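Local coordinates for putative rRNA methyltransferase (Sorangium cellulosum, PDB 4RWZ), which methylates 16S rRNA to confer aminoglycoside resistance, with activity that depends on the 30S ribosomal subunit, at residues A[117-120]-A[121-125]; A[160-163]-A[164-168]. One frame throughout, in Å; residues are numbered along the deposited sequence.

In the fold
Both interactions are local contacts over the opening turns of a helix, in the later half of a Rossmann-like methyltransferase fold with a seven-stranded mixed sheet, in strand order 3-2-1-4-5-7-6. Interaction 1 (117-125) comes first along the chain and starts helix 119-127, part of the crossover between the parallel strands 98-104 and 133-139. Interaction 2 (160-168) follows in helix 160-172, which precedes strand 176-183 at the sheet edge. Their centres lie about 16 Å apart, yet they touch where CD of P117 approaches CD2 of L167 at 3.7 Å. The entry to the first helix thus packs directly on the second, joining two consecutive helical connections of the fold through an apolar seam.

Interaction 1: residues A[117-120]-A[121-125]; sequences PEAP and VLEAL
P117 and L122 form the close-packed side of this helix start. CD1 of L122 sits 3.7 Å from CB of P117 and equally near its CG, the leucine crossing the pyrrolidine ring at a slant. The isobutyl group is buried, and both residues also pack on Y171 of helix 160-172, so the cis-proline and the first helical turn share one apolar patch. E118 takes the N-cap position, and its backbone O is gripped twice: by a well-aligned bond from N of L122 (3.1 Å, lying in the carbonyl plane) and a weak one from N of V121. Its side chain, extended beyond CG, runs alongside V121 in the same direction, bringing OE1 to 4.0 Å from CG2 of V121; that valine leans on helix 108-115 through L110 and A113. The solvent side is looser. There A119, P120 and E123 are exposed, and their meeting is mostly with backbone. With CG beside its own backbone N (chi1 -67°), E123 lays that carbon 3.2 Å from O of A119, the atom that receives N of E123 at 2.9 Å, nearly straight. N of A124 reaches O of P120 from above the carbonyl plane. P120, lacking an N-H, costs the helix no bond in the first turn, where amides have no preceding helical carbonyl to meet, and E118, its carboxylate not bonded to them, may weakly favour the helix dipole.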
loop_
_atom_site.group_PDB
_atom_site.type_symbol
_atom_site.label_atom_id
_atom_site.label_comp_id
_atom_site.label_asym_id
_atom_site.label_seq_id
_atom_site.Cartn_x
_atom_site.Cartn_y
_atom_site.Cartn_z
ATOM N N PRO A 117 7.406 -15.876 1.468
ATOM C CA PRO A 117 6.230 -15.019 1.340
ATOM C C PRO A 117 5.050 -15.846 0.903
ATOM O O PRO A 117 5.157 -17.070 0.724
ATOM C CB PRO A 117 6.632 -14.052 0.221
ATOM C CG PRO A 117 7.385 -14.984 -0.739
ATOM C CD PRO A 117 8.129 -15.984 0.177
ATOM N N GLU A 118 3.908 -15.177 0.750
ATOM C CA GLU A 118 2.686 -15.833 0.288
ATOM C C GLU A 118 2.311 -15.326 -1.094
ATOM O O GLU A 118 1.991 -14.154 -1.234
ATOM C CB GLU A 118 1.520 -15.594 1.289
ATOM C CG GLU A 118 1.848 -16.139 2.672
ATOM C CD GLU A 118 0.804 -15.671 3.705
ATOM O OE1 GLU A 118 -0.303 -15.318 3.260
ATOM O OE2 GLU A 118 1.095 -15.611 4.916
ATOM N N ALA A 119 2.347 -16.212 -2.101
ATOM C CA ALA A 119 2.117 -15.802 -3.506
ATOM C C ALA A 119 0.827 -15.014 -3.770
ATOM O O ALA A 119 0.842 -14.050 -4.499
ATOM C CB ALA A 119 2.245 -17.049 -4.537
ATOM N N PRO A 120 -0.329 -15.466 -3.232
ATOM C CA PRO A 120 -1.533 -14.693 -3.536
ATOM C C PRO A 120 -1.437 -13.261 -3.041
ATOM O O PRO A 120 -2.021 -12.432 -3.703
ATOM C CB PRO A 120 -2.644 -15.424 -2.721
ATOM C CG PRO A 120 -2.166 -16.788 -2.614
ATOM C CD PRO A 120 -0.640 -16.716 -2.514
ATOM N N VAL A 121 -0.728 -12.982 -1.945
ATOM C CA VAL A 121 -0.627 -11.604 -1.465
ATOM C C VAL A 121 0.331 -10.827 -2.353
ATOM O O VAL A 121 0.079 -9.684 -2.722
ATOM C CB VAL A 121 -0.166 -11.562 -0.018
ATOM C CG1 VAL A 121 -0.066 -10.103 0.504
ATOM C CG2 VAL A 121 -1.205 -12.284 0.881
ATOM N N LEU A 122 1.457 -11.456 -2.716
ATOM C CA LEU A 122 2.392 -10.720 -3.592
ATOM C C LEU A 122 1.762 -10.407 -4.923
ATOM O O LEU A 122 1.944 -9.341 -5.481
ATOM C CB LEU A 122 3.658 -11.536 -3.840
ATOM C CG LEU A 122 4.448 -11.867 -2.596
ATOM C CD1 LEU A 122 5.786 -12.589 -3.029
ATOM C CD2 LEU A 122 4.824 -10.600 -1.798
ATOM N N GLU A 123 0.995 -11.345 -5.462
ATOM C CA GLU A 123 0.301 -11.105 -6.715
ATOM C C GLU A 123 -0.751 -9.986 -6.576
ATOM O O GLU A 123 -0.946 -9.183 -7.493
ATOM C CB GLU A 123 -0.361 -12.409 -7.221
ATOM C CG GLU A 123 0.701 -13.463 -7.624
ATOM C CD GLU A 123 0.120 -14.789 -7.979
ATOM O OE1 GLU A 123 -1.067 -14.787 -8.422
ATOM O OE2 GLU A 123 0.866 -15.806 -7.887
ATOM N N ALA A 124 -1.451 -9.962 -5.435
ATOM C CA ALA A 124 -2.460 -8.915 -5.274
ATOM C C ALA A 124 -1.794 -7.521 -5.265
ATOM O O ALA A 124 -2.344 -6.543 -5.819
ATOM C CB ALA A 124 -3.271 -9.131 -3.977
ATOM N N LEU A 125 -0.640 -7.433 -4.609
ATOM C CA LEU A 125 0.099 -6.137 -4.537
ATOM C C LEU A 125 0.692 -5.761 -5.899
ATOM O O LEU A 125 0.626 -4.597 -6.327
ATOM C CB LEU A 125 1.180 -6.242 -3.467
ATOM C CG LEU A 125 0.614 -6.452 -2.032
ATOM C CD1 LEU A 125 1.825 -6.709 -1.135
ATOM C CD2 LEU A 125 -0.089 -5.190 -1.562
#

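Interaction 2: residues A[160-163]-A[164-168]; sequences DAWL and DDALR
W162 lies with one ring face beneath the methyl group of A166, whose CB stands 3.6 Å from the centroid of the six-membered ring and 21° off its normal, a CH-pi contact. CG of W162 is anti to the backbone N (chi1 -173°), which carries the indole forward along the helix, toward A166 and L167. L167 approaches the pyrrole portion obliquely, CG at 3.7 Å from CD1 of W162, while NE1 of the indole is bonded to O of V115, which, with this packing, limits the ring's rotation. On another side of the helix the extended R168 passes slantwise by L163, its NH2 3.3 Å from CD2 of L163; NH1 of R168 is held by O of I178 in strand 176-183. The backbone widens here into a pi-type turn. O of W162 accepts from both A166 N and L167 N, and R168 N bonds to O of L163 at 2.7 Å, almost straight. At the exposed surface one water donates to O of A161 and to OD2 of D165. The chemistry implies a divided helix: A166 and L167 pack on the indole and L163 on the guanidinium, whereas NE1 and NH1 tie it to helix 108-115 and strand 176-183.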
loop_
_atom_site.group_PDB
_atom_site.type_symbol
_atom_site.label_atom_id
_atom_site.label_comp_id
_atom_site.label_asym_id
_atom_site.label_seq_id
_atom_site.Cartn_x
_atom_site.Cartn_y
_atom_site.Cartn_z
ATOM N N ASP A 160 20.993 -12.862 4.003
ATOM C CA ASP A 160 21.271 -12.987 2.587
ATOM C C ASP A 160 20.817 -14.321 2.050
ATOM O O ASP A 160 20.368 -14.405 0.909
ATOM C CB ASP A 160 22.758 -12.821 2.296
ATOM C CG ASP A 160 23.268 -11.452 2.640
ATOM O OD1 ASP A 160 22.471 -10.490 2.624
ATOM O OD2 ASP A 160 24.490 -11.326 2.857
ATOM N N ALA A 161 20.926 -15.359 2.877
ATOM C CA ALA A 161 20.514 -16.695 2.476
ATOM C C ALA A 161 19.019 -16.772 2.334
ATOM O O ALA A 161 18.518 -17.438 1.424
ATOM C CB ALA A 161 20.997 -17.724 3.483
ATOM N N TRP A 162 18.288 -16.118 3.233
ATOM C CA TRP A 162 16.844 -16.143 3.125
ATOM C C TRP A 162 16.393 -15.408 1.860
ATOM O O TRP A 162 15.449 -15.801 1.159
ATOM C CB TRP A 162 16.184 -15.526 4.367
ATOM C CG TRP A 162 14.722 -15.720 4.323
ATOM C CD1 TRP A 162 13.769 -14.779 4.022
ATOM C CD2 TRP A 162 14.020 -16.952 4.541
ATOM N NE1 TRP A 162 12.511 -15.361 4.055
ATOM C CE2 TRP A 162 12.646 -16.689 4.376
ATOM C CE3 TRP A 162 14.419 -18.254 4.855
ATOM C CZ2 TRP A 162 11.670 -17.681 4.531
ATOM C CZ3 TRP A 162 13.451 -19.220 5.020
ATOM C CH2 TRP A 162 12.102 -18.938 4.847
ATOM N N LEU A 163 17.037 -14.289 1.619
ATOM C CA LEU A 163 16.774 -13.516 0.426
ATOM C C LEU A 163 17.033 -14.377 -0.823
ATOM O O LEU A 163 16.235 -14.367 -1.750
ATOM C CB LEU A 163 17.667 -12.290 0.414
ATOM C CG LEU A 163 17.080 -11.143 -0.380
ATOM C CD1 LEU A 163 16.134 -10.420 0.555
ATOM C CD2 LEU A 163 18.191 -10.236 -0.814
ATOM N N ASP A 164 18.153 -15.103 -0.834
ATOM C CA ASP A 164 18.568 -15.915 -1.965
ATOM C C ASP A 164 17.622 -17.074 -2.301
ATOM O O ASP A 164 17.308 -17.292 -3.480
ATOM C CB ASP A 164 19.965 -16.464 -1.693
ATOM C CG ASP A 164 20.583 -17.118 -2.908
ATOM O OD1 ASP A 164 20.549 -16.483 -3.983
ATOM O OD2 ASP A 164 21.093 -18.266 -2.792
ATOM N N ASP A 165 17.135 -17.804 -1.297
ATOM C CA ASP A 165 16.317 -18.982 -1.596
ATOM C C ASP A 165 14.821 -18.723 -1.462
ATOM O O ASP A 165 14.004 -19.303 -2.199
ATOM C CB ASP A 165 16.674 -20.133 -0.664
ATOM C CG ASP A 165 17.611 -21.138 -1.288
ATOM O OD1 ASP A 165 17.484 -21.475 -2.489
ATOM O OD2 ASP A 165 18.491 -21.607 -0.539
ATOM N N ALA A 166 14.426 -17.894 -0.510
ATOM C CA ALA A 166 13.000 -17.761 -0.314
ATOM C C ALA A 166 12.473 -16.558 -1.017
ATOM O O ALA A 166 11.459 -16.629 -1.690
ATOM C CB ALA A 166 12.640 -17.657 1.175
ATOM N N LEU A 167 13.117 -15.405 -0.820
ATOM C CA LEU A 167 12.450 -14.208 -1.256
ATOM C C LEU A 167 12.678 -13.832 -2.698
ATOM O O LEU A 167 11.724 -13.573 -3.428
ATOM C CB LEU A 167 12.771 -13.011 -0.336
ATOM C CG LEU A 167 12.246 -13.139 1.100
ATOM C CD1 LEU A 167 12.228 -11.792 1.779
ATOM C CD2 LEU A 167 10.870 -13.742 1.134
ATOM N N ARG A 168 13.942 -13.763 -3.138
ATOM C CA ARG A 168 14.140 -13.351 -4.523
ATOM C C ARG A 168 13.340 -14.150 -5.551
ATOM O O ARG A 168 12.714 -13.553 -6.429
ATOM C CB ARG A 168 15.639 -13.299 -4.926
ATOM C CG ARG A 168 16.361 -12.170 -4.262
ATOM C CD ARG A 168 17.840 -12.065 -4.848
ATOM N NE ARG A 168 18.505 -11.008 -4.121
ATOM C CZ ARG A 168 18.304 -9.729 -4.421
ATOM N NH1 ARG A 168 17.471 -9.416 -5.442
ATOM N NH2 ARG A 168 18.908 -8.779 -3.718
HETATM O O HOH W 1 19.430 -20.108 1.643
#